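Local atomic coordinates of quinone oxidoreductase (Coxiella burnetii, PDB entry 3TQH), a protein that binds NADPH and probably uses it to reduce quinones, as an enzyme of the medium-chain dehydrogenase/reductase superfamily. Residues 10-15 and 67-72; 73-78 and 105-110; 170-175 and 285-290. All blocks are in the same frame, centred on the assembly; numbering follows the deposited sequence.

Interaction 1: residues 10-15 and 67-72; sequences IQFDQF and LPSGLG
Phe12 and Ser69 pair through their backbones as a single antiparallel bridge of the hydrogen-bonded kind. Phe12 N donates a hydrogen bond to Ser69 O at 3.1 Å, and Ser69 N donates one to Phe12 O at 3.2 Å; each donor lies in the plane of the carbonyl it meets. Weaker CA-H...O contacts flank the bridge: Gln11 CA approaches Ser69 O at 3.2 Å, and Gly70 CA faces Ile10 O. One water spans the end of the pairing, donating to Ile10 O and accepting from Leu71 N, so the two backbones stay linked where they no longer bond directly.

The apolar contacts gather round two rings. Phe12 CG stands between its own backbone N and carbonyl carbon (chi1 64°), which lays the ring along the 67-72 backbone. CE1 meets Leu67 CD2 at 3.7 Å, CE2 meets Leu71 CG at 3.8 Å, and Gly70 O comes to the ring's edge near its plane. The other methyl of Leu67, CD1, sits almost centrally over a face of Phe15, 4.2 Å from the ring centroid and 11° off the normal, a CH-pi contact. One leucine thus serves both phenylalanines with separate branches. A cis peptide joins Leu67 to Pro68, whose CB packs against Asp13 OD1 at 3.5 Å.

The polar side chains find their hydrogen-bond partners elsewhere: Ser69 OG bonds Gly70 O in its own segment at 2.8 Å, while Asp13 OD2 forms a salt bridge with Lys22 and Gln11 OE1 a hydrogen bond with Thr26.

The bridge ties strand 6-12, which pairs with strand 21-27 in a two-stranded sheet, to the loop between helix 58-63 and strand 74-82. Phe15 and Ser69 touch helix 58-63, and Ile10 and Leu71 reach helix 300-308.

Interaction 2: residues 73-78 and 105-110; sequences YDFSGE and PCCYAE
Cys107 and Tyr73 have the most surface buried here, with Pro105 next. The thiol of Cys107 points at the chain where it enters strand 74-82: SG lies anti to its own carbonyl carbon (chi1 -70°) and comes within 3.3 Å of Tyr73 O. Its CB rests 3.6 Å from Asp74 O, so the side chain is set against two successive carbonyls of the segment. SG also packs on Phe75 CB at 3.8 Å. Cys107 SG stands obliquely to the Phe75 ring, 5.3 Å from its centroid and 66° off the normal, in a sulfur-aromatic contact.

The contact belongs to the GroES-like domain found in medium-chain dehydrogenases, where it sets the loop between strands 94-98 and 111-114 on Tyr73 and the first residues of strand 74-82. Cys107 also touches Val112 of strand 111-114, and Phe75 continues this apolar packing onto Val112 and Ala114.

Tyr73 and Pro105 lie side by side, their side chains running the same way. Pro105 CB is 3.7 Å from Tyr73 CE1, meeting the ring obliquely, and the proline follows the outer half of the ring toward the hydroxyl. That hydroxyl is hydrogen-bonded to Pro102 O, which holds the phenol end in this buried setting, while Phe101 packs on Tyr73 edge-to-face.

Interaction 3: residues 170-175 and 285-290; sequences IQLAKQ and DKLRIE
Gln171 and Leu287 mark the closest backbone approach, their CA atoms 6.7 Å apart. Residues 170-175 are the last part of helix 164-175; residues 285-290 form an irregular run leaving helix 272-283. That second helix ends in a Schellman motif with Asp285, at positive phi, as its C' residue, and beyond this turn the chain passes alongside helix 164-175.

Gln171 carries the polar part of the contact. With CG anti to the carbonyl carbon and the chain extended beyond it (chi2 174°), its amide reaches the backbone of Arg288 and bonds both of that residue's polar main-chain atoms. Arg288 N donates to Gln171 OE1 at 2.8 Å, nearly straight but tilted from the carbonyl plane. Gln171 NE2 donates to Arg288 O at 2.9 Å, with the acceptor in the amide plane and the N-H directed at one of its lone pairs. The paired bonds fix the rotation of the amide, much as a neighbouring strand residue would satisfy Arg288. A further bond, from NE2 to His167 O, ties the same amide back to its own helix.

Leu287 lies across the stem of this glutamine: CD1 packs on Gln171 CB at 3.5 Å and equally close to Gln171 CD, while CD2 faces Leu172 CD2 at 4.3 Å. CD1 thus sits over one face of the buried amide, whose polar atoms bond in other directions. Farther along, the Arg288 guanidinium grips Glu290 OE1 side-on in a salt bridge, through NE at 2.8 Å and through NH2.

Around the contact, Leu281 of helix 272-283 touches both Gln175 and Leu287, and Leu172 extends onto helix 135-147 and Leu278. Gln171 also meets Leu195 of helix 186-195, and Glu290 leads into strand 291-295.

Overall arrangement
Interactions 1 and 2 are neighbours, their centres 14 Å apart, and they share a junction at Tyr108: Tyr108 N probably donates to Leu71 O at 2.8 Å, and Tyr108 O probably accepts from Ile10 N at 2.9 Å. The loop of interaction 2 thereby joins both segments of interaction 1. Interaction 3 lies across the chain's centre from interaction 1, with centres 33 Å apart, and its nearest atoms are about 9 Å from interaction 2. All three stand back from the NADPH at the side chains measured: those of Leu71 and Gln171 are each about 12 Å from it, and that of Asp74 is about 8 Å away.

Interaction 1: residues 10-15 and 67-72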
loop_
_atom_site.group_PDB
_atom_site.type_symbol
_atom_site.label_atom_id
_atom_site.label_comp_id
_atom_site.label_asym_id
_atom_site.label_seq_id
_atom_site.Cartn_x
_atom_site.Cartn_y
_atom_site.Cartn_z
ATOM N N ILE A 10 14.819 1.012 -12.662
ATOM C CA ILE A 10 15.478 0.227 -11.623
ATOM C C ILE A 10 15.196 -1.245 -11.883
ATOM O O ILE A 10 14.050 -1.641 -12.041
ATOM C CB ILE A 10 14.989 0.598 -10.203
ATOM C CG1 ILE A 10 15.448 2.016 -9.825
ATOM C CG2 ILE A 10 15.496 -0.415 -9.170
ATOM C CD1 ILE A 10 16.942 2.163 -9.641
ATOM N N GLN A 11 16.248 -2.050 -11.947
ATOM C CA GLN A 11 16.087 -3.493 -12.056
ATOM C C GLN A 11 16.947 -4.186 -11.029
ATOM O O GLN A 11 17.821 -3.569 -10.430
ATOM C CB GLN A 11 16.445 -3.973 -13.461
ATOM C CG GLN A 11 15.306 -3.778 -14.449
ATOM C CD GLN A 11 15.669 -4.118 -15.879
ATOM O OE1 GLN A 11 14.886 -3.856 -16.786
ATOM N NE2 GLN A 11 16.851 -4.691 -16.095
ATOM N N PHE A 12 16.670 -5.463 -10.808
ATOM C CA PHE A 12 17.553 -6.318 -10.031
ATOM C C PHE A 12 17.745 -7.626 -10.793
ATOM O O PHE A 12 16.814 -8.120 -11.422
ATOM C CB PHE A 12 17.022 -6.531 -8.599
ATOM C CG PHE A 12 15.699 -7.266 -8.517
ATOM C CD1 PHE A 12 15.647 -8.579 -8.070
ATOM C CD2 PHE A 12 14.507 -6.634 -8.848
ATOM C CE1 PHE A 12 14.434 -9.262 -7.978
ATOM C CE2 PHE A 12 13.290 -7.311 -8.766
ATOM C CZ PHE A 12 13.257 -8.627 -8.330
ATOM N N ASP A 13 18.966 -8.154 -10.751
ATOM C CA ASP A 13 19.334 -9.375 -11.465
ATOM C C ASP A 13 19.238 -10.613 -10.578
ATOM O O ASP A 13 19.169 -11.733 -11.074
ATOM C CB ASP A 13 20.765 -9.253 -11.999
ATOM C CG ASP A 13 20.916 -8.144 -13.027
ATOM O OD1 ASP A 13 20.016 -7.277 -13.106
ATOM O OD2 ASP A 13 21.934 -8.137 -13.757
ATOM N N GLN A 14 19.247 -10.408 -9.266
ATOM C CA GLN A 14 19.229 -11.509 -8.315
ATOM C C GLN A 14 18.496 -11.083 -7.060
ATOM O O GLN A 14 18.465 -9.895 -6.727
ATOM C CB GLN A 14 20.662 -11.932 -7.961
ATOM C CG GLN A 14 21.548 -10.777 -7.480
ATOM C CD GLN A 14 23.003 -11.175 -7.295
ATOM O OE1 GLN A 14 23.335 -11.997 -6.441
ATOM N NE2 GLN A 14 23.881 -10.578 -8.090
ATOM N N PHE A 15 17.907 -12.049 -6.364
ATOM C CA PHE A 15 17.276 -11.776 -5.081
ATOM C C PHE A 15 18.366 -11.531 -4.054
ATOM O O PHE A 15 19.337 -12.281 -3.978
ATOM C CB PHE A 15 16.407 -12.948 -4.625
ATOM C CG PHE A 15 15.285 -13.280 -5.566
ATOM C CD1 PHE A 15 14.284 -12.357 -5.823
ATOM C CD2 PHE A 15 15.222 -14.524 -6.179
ATOM C CE1 PHE A 15 13.244 -12.660 -6.683
ATOM C CE2 PHE A 15 14.182 -14.835 -7.044
ATOM C CZ PHE A 15 13.191 -13.898 -7.295
ATOM N N LEU A 67 14.289 -13.164 -14.170
ATOM C CA LEU A 67 15.053 -11.956 -13.879
ATOM C C LEU A 67 15.964 -11.616 -15.063
ATOM O O LEU A 67 16.295 -12.493 -15.859
ATOM C CB LEU A 67 15.879 -12.137 -12.598
ATOM C CG LEU A 67 15.098 -12.432 -11.313
ATOM C CD1 LEU A 67 16.051 -12.571 -10.133
ATOM C CD2 LEU A 67 14.052 -11.358 -11.037
ATOM N N PRO A 68 16.383 -10.342 -15.186
ATOM C CA PRO A 68 16.108 -9.212 -14.298
ATOM C C PRO A 68 14.666 -8.719 -14.339
ATOM O O PRO A 68 13.980 -8.864 -15.351
ATOM C CB PRO A 68 17.049 -8.119 -14.821
ATOM C CG PRO A 68 17.266 -8.455 -16.223
ATOM C CD PRO A 68 17.287 -9.951 -16.282
ATOM N N SER A 69 14.231 -8.127 -13.235
ATOM C CA SER A 69 12.876 -7.617 -13.100
ATOM C C SER A 69 12.896 -6.177 -12.617
ATOM O O SER A 69 13.792 -5.778 -11.875
ATOM C CB SER A 69 12.099 -8.477 -12.100
ATOM O OG SER A 69 10.833 -7.918 -11.798
ATOM N N GLY A 70 11.904 -5.404 -13.048
ATOM C CA GLY A 70 11.630 -4.104 -12.454
ATOM C C GLY A 70 10.962 -4.262 -11.094
ATOM O O GLY A 70 10.832 -5.373 -10.584
ATOM N N LEU A 71 10.536 -3.138 -10.520
ATOM C CA LEU A 71 9.832 -3.117 -9.247
ATOM C C LEU A 71 8.819 -1.982 -9.207
ATOM O O LEU A 71 8.960 -0.989 -9.914
ATOM C CB LEU A 71 10.820 -2.938 -8.094
ATOM C CG LEU A 71 11.480 -4.177 -7.481
ATOM C CD1 LEU A 71 12.325 -3.748 -6.281
ATOM C CD2 LEU A 71 10.457 -5.228 -7.067
ATOM N N GLY A 72 7.802 -2.133 -8.360
ATOM C CA GLY A 72 6.831 -1.069 -8.112
ATOM C C GLY A 72 5.523 -1.262 -8.855
ATOM O O GLY A 72 5.516 -1.677 -10.011
HETATM O O HOH W 1 11.390 -0.986 -12.725
#

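Interaction 2: residues 73-78 and 105-110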
loop_
_atom_site.group_PDB
_atom_site.type_symbol
_atom_site.label_atom_id
_atom_site.label_comp_id
_atom_site.label_asym_id
_atom_site.label_seq_id
_atom_site.Cartn_x
_atom_site.Cartn_y
_atom_site.Cartn_z
ATOM N N TYR A 73 4.415 -0.958 -8.187
ATOM C CA TYR A 73 3.084 -1.089 -8.780
ATOM C C TYR A 73 2.333 0.245 -8.878
ATOM O O TYR A 73 1.486 0.399 -9.749
ATOM C CB TYR A 73 2.234 -2.065 -7.962
ATOM C CG TYR A 73 2.754 -3.489 -7.887
ATOM C CD1 TYR A 73 2.895 -4.271 -9.031
ATOM C CD2 TYR A 73 3.064 -4.069 -6.662
ATOM C CE1 TYR A 73 3.358 -5.587 -8.953
ATOM C CE2 TYR A 73 3.517 -5.379 -6.574
ATOM C CZ TYR A 73 3.663 -6.131 -7.714
ATOM O OH TYR A 73 4.120 -7.430 -7.604
ATOM N N ASP A 74 2.632 1.186 -7.980
ATOM C CA ASP A 74 1.907 2.446 -7.878
ATOM C C ASP A 74 2.565 3.487 -8.764
ATOM O O ASP A 74 3.790 3.645 -8.722
ATOM C CB ASP A 74 1.962 2.985 -6.445
ATOM C CG ASP A 74 1.051 2.248 -5.482
ATOM O OD1 ASP A 74 0.308 1.331 -5.909
ATOM O OD2 ASP A 74 1.076 2.605 -4.277
ATOM N N PHE A 75 1.766 4.217 -9.540
ATOM C CA PHE A 75 2.329 5.238 -10.412
ATOM C C PHE A 75 1.384 6.394 -10.691
ATOM O O PHE A 75 0.175 6.307 -10.506
ATOM C CB PHE A 75 2.760 4.628 -11.753
ATOM C CG PHE A 75 1.629 4.470 -12.729
ATOM C CD1 PHE A 75 0.875 3.305 -12.755
ATOM C CD2 PHE A 75 1.300 5.498 -13.600
ATOM C CE1 PHE A 75 -0.174 3.168 -13.648
ATOM C CE2 PHE A 75 0.255 5.373 -14.484
ATOM C CZ PHE A 75 -0.485 4.208 -14.512
ATOM N N SER A 76 1.980 7.457 -11.202
ATOM C CA SER A 76 1.295 8.682 -11.543
ATOM C C SER A 76 2.024 9.228 -12.771
ATOM O O SER A 76 3.250 9.147 -12.842
ATOM C CB SER A 76 1.418 9.641 -10.363
ATOM O OG SER A 76 0.584 10.757 -10.518
ATOM N N GLY A 77 1.287 9.754 -13.746
ATOM C CA GLY A 77 1.916 10.249 -14.977
ATOM C C GLY A 77 1.002 10.668 -16.119
ATOM O O GLY A 77 -0.199 10.862 -15.939
ATOM N N GLU A 78 1.594 10.805 -17.304
ATOM C CA GLU A 78 0.896 11.299 -18.493
ATOM C C GLU A 78 0.838 10.216 -19.573
ATOM O O GLU A 78 1.837 9.539 -19.830
ATOM C CB GLU A 78 1.612 12.541 -19.031
ATOM C CG GLU A 78 0.892 13.246 -20.191
ATOM C CD GLU A 78 1.688 14.423 -20.774
ATOM O OE1 GLU A 78 2.906 14.538 -20.484
ATOM O OE2 GLU A 78 1.090 15.234 -21.531
ATOM N N PRO A 105 6.023 -6.325 -11.980
ATOM C CA PRO A 105 6.282 -5.026 -11.338
ATOM C C PRO A 105 7.276 -4.210 -12.160
ATOM O O PRO A 105 8.226 -4.773 -12.703
ATOM C CB PRO A 105 6.863 -5.410 -9.975
ATOM C CG PRO A 105 7.377 -6.802 -10.149
ATOM C CD PRO A 105 6.477 -7.453 -11.149
ATOM N N CYS A 106 7.046 -2.902 -12.259
ATOM C CA CYS A 106 7.660 -2.110 -13.329
ATOM C C CYS A 106 7.673 -0.588 -13.156
ATOM O O CYS A 106 8.092 0.116 -14.069
ATOM C CB CYS A 106 6.902 -2.415 -14.622
ATOM S SG CYS A 106 5.158 -1.882 -14.542
ATOM N N CYS A 107 7.238 -0.070 -12.012
ATOM C CA CYS A 107 6.972 1.360 -11.885
ATOM C C CYS A 107 8.172 2.227 -11.465
ATOM O O CYS A 107 8.132 3.445 -11.655
ATOM C CB CYS A 107 5.798 1.597 -10.938
ATOM S SG CYS A 107 4.200 1.075 -11.582
ATOM N N TYR A 108 9.222 1.628 -10.893
ATOM C CA TYR A 108 10.476 2.359 -10.658
ATOM C C TYR A 108 11.123 2.587 -12.027
ATOM O O TYR A 108 12.119 1.939 -12.366
ATOM C CB TYR A 108 11.465 1.569 -9.791
ATOM C CG TYR A 108 11.066 1.206 -8.371
ATOM C CD1 TYR A 108 9.764 1.361 -7.893
ATOM C CD2 TYR A 108 12.012 0.646 -7.514
ATOM C CE1 TYR A 108 9.434 0.990 -6.588
ATOM C CE2 TYR A 108 11.691 0.275 -6.221
ATOM C CZ TYR A 108 10.405 0.444 -5.762
ATOM O OH TYR A 108 10.110 0.058 -4.475
ATOM N N ALA A 109 10.552 3.499 -12.812
ATOM C CA ALA A 109 10.941 3.660 -14.218
ATOM C C ALA A 109 10.294 4.891 -14.846
ATOM O O ALA A 109 9.327 5.432 -14.327
ATOM C CB ALA A 109 10.572 2.420 -15.004
ATOM N N GLU A 110 10.838 5.327 -15.970
ATOM C CA GLU A 110 10.374 6.534 -16.645
ATOM C C GLU A 110 9.098 6.310 -17.465
ATOM O O GLU A 110 8.364 7.258 -17.739
ATOM C CB GLU A 110 11.486 7.072 -17.547
ATOM C CG GLU A 110 12.706 7.581 -16.786
ATOM C CD GLU A 110 13.789 8.135 -17.701
ATOM O OE1 GLU A 110 14.007 7.576 -18.800
ATOM O OE2 GLU A 110 14.435 9.129 -17.312
#

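Interaction 3: residues 170-175 and 285-290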
loop_
_atom_site.group_PDB
_atom_site.type_symbol
_atom_site.label_atom_id
_atom_site.label_comp_id
_atom_site.label_asym_id
_atom_site.label_seq_id
_atom_site.Cartn_x
_atom_site.Cartn_y
_atom_site.Cartn_z
ATOM N N ILE A 170 -6.527 4.671 9.753
ATOM C CA ILE A 170 -6.916 5.451 10.926
ATOM C C ILE A 170 -7.834 6.612 10.563
ATOM O O ILE A 170 -8.845 6.841 11.225
ATOM C CB ILE A 170 -5.688 6.019 11.665
ATOM C CG1 ILE A 170 -4.944 4.887 12.384
ATOM C CG2 ILE A 170 -6.126 7.123 12.651
ATOM C CD1 ILE A 170 -3.631 5.317 13.003
ATOM N N GLN A 171 -7.481 7.348 9.520
ATOM C CA GLN A 171 -8.282 8.502 9.117
ATOM C C GLN A 171 -9.627 8.043 8.580
ATOM O O GLN A 171 -10.661 8.610 8.925
ATOM C CB GLN A 171 -7.568 9.317 8.056
ATOM C CG GLN A 171 -6.313 9.963 8.535
ATOM C CD GLN A 171 -5.573 10.626 7.406
ATOM O OE1 GLN A 171 -5.916 11.735 7.013
ATOM N NE2 GLN A 171 -4.558 9.948 6.868
ATOM N N LEU A 172 -9.600 7.015 7.736
ATOM C CA LEU A 172 -10.822 6.451 7.180
ATOM C C LEU A 172 -11.725 5.862 8.262
ATOM O O LEU A 172 -12.941 6.035 8.205
ATOM C CB LEU A 172 -10.506 5.412 6.101
ATOM C CG LEU A 172 -9.956 6.002 4.793
ATOM C CD1 LEU A 172 -9.431 4.902 3.863
ATOM C CD2 LEU A 172 -11.001 6.864 4.090
ATOM N N ALA A 173 -11.135 5.199 9.254
ATOM C CA ALA A 173 -11.906 4.628 10.370
ATOM C C ALA A 173 -12.556 5.709 11.234
ATOM O O ALA A 173 -13.673 5.533 11.708
ATOM C CB ALA A 173 -11.021 3.743 11.228
ATOM N N LYS A 174 -11.845 6.817 11.441
ATOM C CA LYS A 174 -12.366 7.957 12.187
ATOM C C LYS A 174 -13.552 8.574 11.452
ATOM O O LYS A 174 -14.571 8.908 12.072
ATOM C CB LYS A 174 -11.263 9.003 12.393
ATOM C CG LYS A 174 -11.690 10.265 13.152
ATOM C CD LYS A 174 -11.796 10.025 14.650
ATOM C CE LYS A 174 -12.275 11.283 15.370
ATOM N NZ LYS A 174 -12.532 11.047 16.823
ATOM N N GLN A 175 -13.423 8.706 10.134
ATOM C CA GLN A 175 -14.508 9.234 9.297
ATOM C C GLN A 175 -15.743 8.322 9.271
ATOM O O GLN A 175 -16.843 8.794 9.006
ATOM C CB GLN A 175 -14.016 9.494 7.868
ATOM C CG GLN A 175 -13.033 10.655 7.742
ATOM C CD GLN A 175 -12.373 10.726 6.366
ATOM O OE1 GLN A 175 -12.998 10.414 5.345
ATOM N NE2 GLN A 175 -11.107 11.140 6.336
ATOM N N ASP A 285 -8.783 18.069 1.017
ATOM C CA ASP A 285 -8.123 18.109 2.333
ATOM C C ASP A 285 -8.929 17.380 3.427
ATOM O O ASP A 285 -8.931 17.792 4.589
ATOM C CB ASP A 285 -7.806 19.563 2.750
ATOM C CG ASP A 285 -6.664 20.196 1.928
ATOM O OD1 ASP A 285 -5.986 19.491 1.149
ATOM O OD2 ASP A 285 -6.432 21.419 2.073
ATOM N N LYS A 286 -9.604 16.296 3.045
ATOM C CA LYS A 286 -10.385 15.477 3.981
ATOM C C LYS A 286 -9.662 14.182 4.349
ATOM O O LYS A 286 -10.077 13.466 5.260
ATOM C CB LYS A 286 -11.760 15.150 3.389
ATOM C CG LYS A 286 -12.661 16.373 3.193
ATOM C CD LYS A 286 -14.059 15.994 2.696
ATOM C CE LYS A 286 -14.971 15.510 3.833
ATOM N NZ LYS A 286 -15.597 16.628 4.618
ATOM N N LEU A 287 -8.593 13.881 3.619
ATOM C CA LEU A 287 -7.736 12.737 3.900
ATOM C C LEU A 287 -6.305 13.158 3.577
ATOM O O LEU A 287 -6.034 13.653 2.483
ATOM C CB LEU A 287 -8.167 11.534 3.054
ATOM C CG LEU A 287 -7.378 10.221 3.160
ATOM C CD1 LEU A 287 -7.396 9.650 4.579
ATOM C CD2 LEU A 287 -7.931 9.197 2.156
ATOM N N ARG A 288 -5.397 12.986 4.531
ATOM C CA ARG A 288 -3.999 13.362 4.334
ATOM C C ARG A 288 -3.187 12.158 3.915
ATOM O O ARG A 288 -3.279 11.104 4.546
ATOM C CB ARG A 288 -3.391 13.910 5.620
ATOM C CG ARG A 288 -1.981 14.429 5.413
ATOM C CD ARG A 288 -1.192 14.567 6.694
ATOM N NE ARG A 288 0.209 14.840 6.393
ATOM C CZ ARG A 288 0.679 15.994 5.917
ATOM N NH1 ARG A 288 -0.133 17.024 5.687
ATOM N NH2 ARG A 288 1.978 16.124 5.672
ATOM N N ILE A 289 -2.397 12.324 2.854
ATOM C CA ILE A 289 -1.361 11.366 2.493
ATOM C C ILE A 289 -0.036 11.931 2.982
ATOM O O ILE A 289 0.451 12.939 2.463
ATOM C CB ILE A 289 -1.261 11.123 0.974
ATOM C CG1 ILE A 289 -2.638 10.872 0.369
ATOM C CG2 ILE A 289 -0.343 9.934 0.699
ATOM C CD1 ILE A 289 -2.593 10.494 -1.085
ATOM N N GLU A 290 0.523 11.287 3.997
ATOM C CA GLU A 290 1.801 11.669 4.563
ATOM C C GLU A 290 2.917 11.102 3.704
ATOM O O GLU A 290 3.129 9.896 3.667
ATOM C CB GLU A 290 1.917 11.134 5.996
ATOM C CG GLU A 290 3.271 11.354 6.664
ATOM C CD GLU A 290 3.622 12.817 6.838
ATOM O OE1 GLU A 290 2.696 13.654 6.927
ATOM O OE2 GLU A 290 4.832 13.127 6.896
#